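PDB 4AKK: nitrate regulatory protein from Klebsiella oxytoca, which binds the terminator in the nasF operon leader RNA in response to nitrate or nitrite and so allows transcription of the nasFEDCBA operon to continue. Local coordinates for residues L208-G213 against R263-T268; S256-Q261 against A279-C284. All coordinates share one frame; numbering follows the deposited sequence.

Interaction 1: residues L208-G213 against R263-T268; sequences LGFARG and RRVACT. With EDO (1,2-ethanediol), chain D.
Phe210 reaches across from the end of helix 180-212 to Val265 and Ala266 near the end of helix 257-267, and this one ring makes the whole apolar contact. Its CZ lies 3.9 Å from Ala266 CB. The methyl group CG1 of Val265 comes in at the ring edge, close to the ring plane, with CG1 4.1 Å from Phe210 CE1. The Val265 branch that touches is the one set anti to the backbone N. In Phe210, CG stands anti to the carbonyl carbon (chi1 -72°), which lets the end of the ring come nearer to 263-268 than its CB does. Phe215 meets the same ring edge-to-face, and Trp282 of helix 277-312 packs against it too.

Among the polar interactions, Thr268 OG1 donates back to Arg264 O at 2.9 Å, tilted 25° from the carbonyl plane, which ties the side chain of the first non-helical residue to the last turn. Thr268 O in turn accepts from O1 of an ethanediol, probably picked up from the crystallisation liquor, at 3.2 Å. Arg263 makes a salt bridge with Glu202 of helix 180-212.

At the end of helix 180-212, Gly213 has positive phi, a backbone shape that would jam a CB against the carbonyl O of Arg212.

This is buried aromatic packing between the C-terminal ends of two helices in the all-helical NIT domain.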
# COMPACT_ATOMS: atom_id res chain seq x y z
N LEU A 208 -23.20 22.63 -6.88
CA LEU A 208 -24.35 22.35 -6.05
C LEU A 208 -24.45 23.38 -4.92
O LEU A 208 -25.47 24.03 -4.75
CB LEU A 208 -24.21 20.94 -5.48
CG LEU A 208 -25.24 20.55 -4.42
CD1 LEU A 208 -26.64 20.62 -5.01
CD2 LEU A 208 -24.95 19.16 -3.87
N GLY A 209 -23.37 23.53 -4.16
CA GLY A 209 -23.36 24.47 -3.05
C GLY A 209 -23.65 25.90 -3.47
O GLY A 209 -24.43 26.59 -2.82
N PHE A 210 -23.02 26.35 -4.56
CA PHE A 210 -23.23 27.72 -5.02
C PHE A 210 -24.61 27.90 -5.63
O PHE A 210 -25.18 28.99 -5.58
CB PHE A 210 -22.13 28.14 -6.00
CG PHE A 210 -20.78 28.37 -5.36
CD1 PHE A 210 -20.62 29.34 -4.37
CD2 PHE A 210 -19.67 27.63 -5.74
CE1 PHE A 210 -19.38 29.56 -3.78
CE2 PHE A 210 -18.43 27.85 -5.16
CZ PHE A 210 -18.29 28.80 -4.17
N ALA A 211 -25.15 26.84 -6.22
CA ALA A 211 -26.48 26.92 -6.79
C ALA A 211 -27.53 27.05 -5.69
O ALA A 211 -28.53 27.75 -5.85
CB ALA A 211 -26.75 25.72 -7.68
N ARG A 212 -27.30 26.38 -4.56
CA ARG A 212 -28.21 26.44 -3.42
C ARG A 212 -28.09 27.75 -2.67
O ARG A 212 -29.02 28.16 -1.98
CB ARG A 212 -27.90 25.32 -2.42
CG ARG A 212 -28.28 23.93 -2.88
CD ARG A 212 -27.71 22.87 -1.93
NE ARG A 212 -28.20 21.54 -2.28
CZ ARG A 212 -27.76 20.41 -1.75
NH1 ARG A 212 -26.79 20.43 -0.85
NH2 ARG A 212 -28.28 19.25 -2.14
N GLY A 213 -26.93 28.40 -2.77
CA GLY A 213 -26.66 29.57 -1.96
C GLY A 213 -26.20 29.18 -0.56
O GLY A 213 -26.14 30.03 0.34
N ARG A 263 -13.02 28.64 -3.57
CA ARG A 263 -12.87 27.55 -2.60
C ARG A 263 -12.94 28.13 -1.19
O ARG A 263 -13.63 27.60 -0.32
CB ARG A 263 -11.55 26.82 -2.80
CG ARG A 263 -11.49 25.87 -4.00
CD ARG A 263 -10.06 25.34 -4.12
NE ARG A 263 -9.92 24.26 -5.09
CZ ARG A 263 -8.75 23.68 -5.39
NH1 ARG A 263 -7.64 24.08 -4.78
NH2 ARG A 263 -8.70 22.70 -6.28
N ARG A 264 -12.24 29.23 -0.99
CA ARG A 264 -12.21 29.87 0.32
C ARG A 264 -13.58 30.36 0.74
O ARG A 264 -13.97 30.24 1.91
CB ARG A 264 -11.20 31.02 0.34
CG ARG A 264 -11.19 31.74 1.67
CD ARG A 264 -10.06 32.75 1.78
NE ARG A 264 -10.35 33.72 2.83
CZ ARG A 264 -10.39 33.43 4.13
NH1 ARG A 264 -10.16 32.19 4.54
NH2 ARG A 264 -10.67 34.38 5.02
N VAL A 265 -14.34 30.90 -0.21
CA VAL A 265 -15.71 31.31 0.07
C VAL A 265 -16.57 30.13 0.52
O VAL A 265 -17.25 30.18 1.55
CB VAL A 265 -16.38 32.01 -1.15
CG1 VAL A 265 -17.87 32.17 -0.93
CG2 VAL A 265 -15.72 33.36 -1.43
N ALA A 266 -16.55 29.06 -0.28
CA ALA A 266 -17.35 27.88 0.03
C ALA A 266 -17.02 27.31 1.41
O ALA A 266 -17.91 26.80 2.10
CB ALA A 266 -17.15 26.81 -1.05
N CYS A 267 -15.76 27.42 1.82
CA CYS A 267 -15.36 26.85 3.11
C CYS A 267 -15.57 27.79 4.29
O CYS A 267 -15.57 27.36 5.45
CB CYS A 267 -13.90 26.38 3.06
SG CYS A 267 -13.69 24.89 2.06
N THR A 268 -15.77 29.07 4.01
CA THR A 268 -15.88 30.07 5.06
C THR A 268 -17.30 30.61 5.20
O THR A 268 -18.10 30.09 5.97
CB THR A 268 -14.93 31.25 4.80
OG1 THR A 268 -13.58 30.76 4.71
CG2 THR A 268 -15.02 32.27 5.93
C1 EDO D . -20.47 26.90 6.96
O1 EDO D . -19.98 27.45 5.73
C2 EDO D . -20.25 25.39 6.97
O2 EDO D . -21.18 24.73 6.11

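Interaction 2: residues S256-Q261 against A279-C284; sequences SLEIEQ and ALRWFC
Two helices of the NIT domain, 257-267 and 277-312, pack side by side here, with Ile259 and Trp282 meeting at the buried part of the contact and Glu258 and Arg281 at its more exposed border. The backbones come nearest at Ile259 and Trp282, whose CA atoms are 6.9 Å apart.

Trp282 starts out from its helix pointing away from 256-261, but the long indole brings its six-membered ring back. CZ3 presents the ring edge to the backbone of the other helix, 4.0 Å from Ile259 O, and that oxygen lies near the ring plane. The CG2 methyl of Ile259 adds an apolar touch, 4.3 Å from Trp282 CZ3. At the other end of the indole, NE1 is hydrogen-bonded to the carbonyl O of Arg203 in helix 180-212, which helps fix the rotation of the ring.

At the border, Glu258 runs out extended, its CG anti to the backbone N (chi1 -171°), and crosses the Arg281 side chain at about a right angle. Its OE2 meets the aliphatic part of the arginine, at a short 3.0 Å from Arg281 CG whose exact closeness is doubtful, and not the charged end: Arg281 NE is 4.8 Å from Glu258 OE2. The arginine chain bends at chi2 and chi3, and its NH2 makes a salt bridge with Glu277. A water links the two helices by donating at 2.9 Å to Arg281 O and, over a long 3.3 Å, to Glu258 OE1.

Helix 257-267 starts just here: Ser256 OG accepts from Ile259 N at 3.0 Å in a nearly straight bond (170°). The whole is helix-helix packing in an all-helical domain, combined with a serine N-cap.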
# COMPACT_ATOMS: atom_id res chain seq x y z
N SER A 256 -5.41 28.34 -10.40
CA SER A 256 -6.38 29.39 -10.73
C SER A 256 -6.73 30.22 -9.51
O SER A 256 -7.21 29.69 -8.51
CB SER A 256 -7.67 28.78 -11.29
OG SER A 256 -8.75 29.71 -11.22
N LEU A 257 -6.50 31.52 -9.61
CA LEU A 257 -6.83 32.45 -8.53
C LEU A 257 -8.34 32.50 -8.28
O LEU A 257 -8.82 32.56 -7.13
CB LEU A 257 -6.29 33.84 -8.88
CG LEU A 257 -6.13 34.87 -7.76
CD1 LEU A 257 -7.35 35.75 -7.68
CD2 LEU A 257 -5.88 34.18 -6.41
N GLU A 258 -9.11 32.47 -9.36
CA GLU A 258 -10.56 32.53 -9.22
C GLU A 258 -11.08 31.29 -8.48
O GLU A 258 -11.84 31.41 -7.53
CB GLU A 258 -11.25 32.68 -10.57
CG GLU A 258 -12.74 32.96 -10.45
CD GLU A 258 -13.40 33.21 -11.79
OE1 GLU A 258 -12.83 32.80 -12.82
OE2 GLU A 258 -14.50 33.81 -11.81
N ILE A 259 -10.66 30.10 -8.92
CA ILE A 259 -11.03 28.87 -8.22
C ILE A 259 -10.58 28.88 -6.76
O ILE A 259 -11.32 28.49 -5.86
CB ILE A 259 -10.47 27.62 -8.92
CG1 ILE A 259 -11.17 27.45 -10.28
CG2 ILE A 259 -10.67 26.39 -8.03
CD1 ILE A 259 -10.59 26.36 -11.17
N GLU A 260 -9.36 29.35 -6.52
CA GLU A 260 -8.86 29.42 -5.16
C GLU A 260 -9.70 30.33 -4.27
O GLU A 260 -9.97 29.99 -3.11
CB GLU A 260 -7.38 29.82 -5.14
CG GLU A 260 -6.44 28.63 -5.28
CD GLU A 260 -5.01 29.04 -5.58
OE1 GLU A 260 -4.72 30.25 -5.59
OE2 GLU A 260 -4.17 28.14 -5.82
N GLN A 261 -10.12 31.47 -4.80
CA GLN A 261 -10.96 32.39 -4.04
C GLN A 261 -12.33 31.79 -3.75
O GLN A 261 -12.88 31.94 -2.66
CB GLN A 261 -11.15 33.70 -4.79
CG GLN A 261 -9.87 34.47 -5.03
CD GLN A 261 -10.09 35.66 -5.96
OE1 GLN A 261 -10.88 35.59 -6.90
NE2 GLN A 261 -9.40 36.76 -5.69
N ALA A 279 -22.41 30.04 -9.14
CA ALA A 279 -22.36 28.64 -9.51
C ALA A 279 -21.83 28.47 -10.93
O ALA A 279 -20.97 27.63 -11.19
CB ALA A 279 -23.74 28.02 -9.38
N LEU A 280 -22.37 29.27 -11.85
CA LEU A 280 -21.92 29.27 -13.24
C LEU A 280 -20.48 29.72 -13.37
O LEU A 280 -19.70 29.16 -14.13
CB LEU A 280 -22.83 30.16 -14.10
CG LEU A 280 -24.24 29.62 -14.35
CD1 LEU A 280 -25.04 30.62 -15.18
CD2 LEU A 280 -24.15 28.26 -15.04
N ARG A 281 -20.12 30.75 -12.60
CA ARG A 281 -18.76 31.27 -12.61
C ARG A 281 -17.82 30.14 -12.16
O ARG A 281 -16.77 29.89 -12.77
CB ARG A 281 -18.67 32.47 -11.66
CG ARG A 281 -17.51 33.41 -11.89
CD ARG A 281 -17.76 34.34 -13.08
NE ARG A 281 -18.96 35.15 -12.91
CZ ARG A 281 -19.33 36.13 -13.74
NH1 ARG A 281 -18.59 36.41 -14.80
NH2 ARG A 281 -20.44 36.82 -13.51
N TRP A 282 -18.23 29.44 -11.11
CA TRP A 282 -17.48 28.30 -10.59
C TRP A 282 -17.37 27.22 -11.65
O TRP A 282 -16.28 26.76 -11.99
CB TRP A 282 -18.19 27.75 -9.35
CG TRP A 282 -17.71 26.41 -8.87
CD1 TRP A 282 -18.25 25.19 -9.15
CD2 TRP A 282 -16.59 26.16 -8.01
NE1 TRP A 282 -17.55 24.20 -8.52
CE2 TRP A 282 -16.52 24.77 -7.81
CE3 TRP A 282 -15.65 26.99 -7.39
CZ2 TRP A 282 -15.54 24.18 -7.01
CZ3 TRP A 282 -14.68 26.40 -6.59
CH2 TRP A 282 -14.63 25.01 -6.42
N PHE A 283 -18.52 26.82 -12.19
CA PHE A 283 -18.57 25.73 -13.16
C PHE A 283 -17.66 26.01 -14.36
O PHE A 283 -16.88 25.15 -14.78
CB PHE A 283 -20.01 25.50 -13.63
CG PHE A 283 -20.15 24.34 -14.58
CD1 PHE A 283 -20.32 23.04 -14.09
CD2 PHE A 283 -20.10 24.53 -15.95
CE1 PHE A 283 -20.44 21.97 -14.96
CE2 PHE A 283 -20.22 23.46 -16.82
CZ PHE A 283 -20.39 22.18 -16.33
N CYS A 284 -17.74 27.22 -14.89
CA CYS A 284 -17.00 27.58 -16.10
C CYS A 284 -15.51 27.60 -15.84
O CYS A 284 -14.74 27.05 -16.63
CB CYS A 284 -17.49 28.91 -16.67
SG CYS A 284 -19.16 28.79 -17.37
O HOH W 1 -15.42 31.72 -14.50

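Interactions 1 and 2 lie about 10 Å apart, centre to centre, on the same side of the chain's centre, and both use helix 257-267. Interaction 2 takes its first turns and interaction 1 its last, pairing them with helix 277-312 and helix 180-212 respectively. Along the chain the segments alternate, in the order 208-213, 256-261, 263-268, 279-284. The contacts also touch directly: Phe210 CE2 lies 3.7 Å from Trp282 CE3, and Phe210 CB lies 3.5 Å from Ala279 CA. Helices 180-212 and 277-312 thus meet each other as well as the short helix, so the three pack as one cluster within the NIT domain, the nitrate-receptor part of this antiterminator.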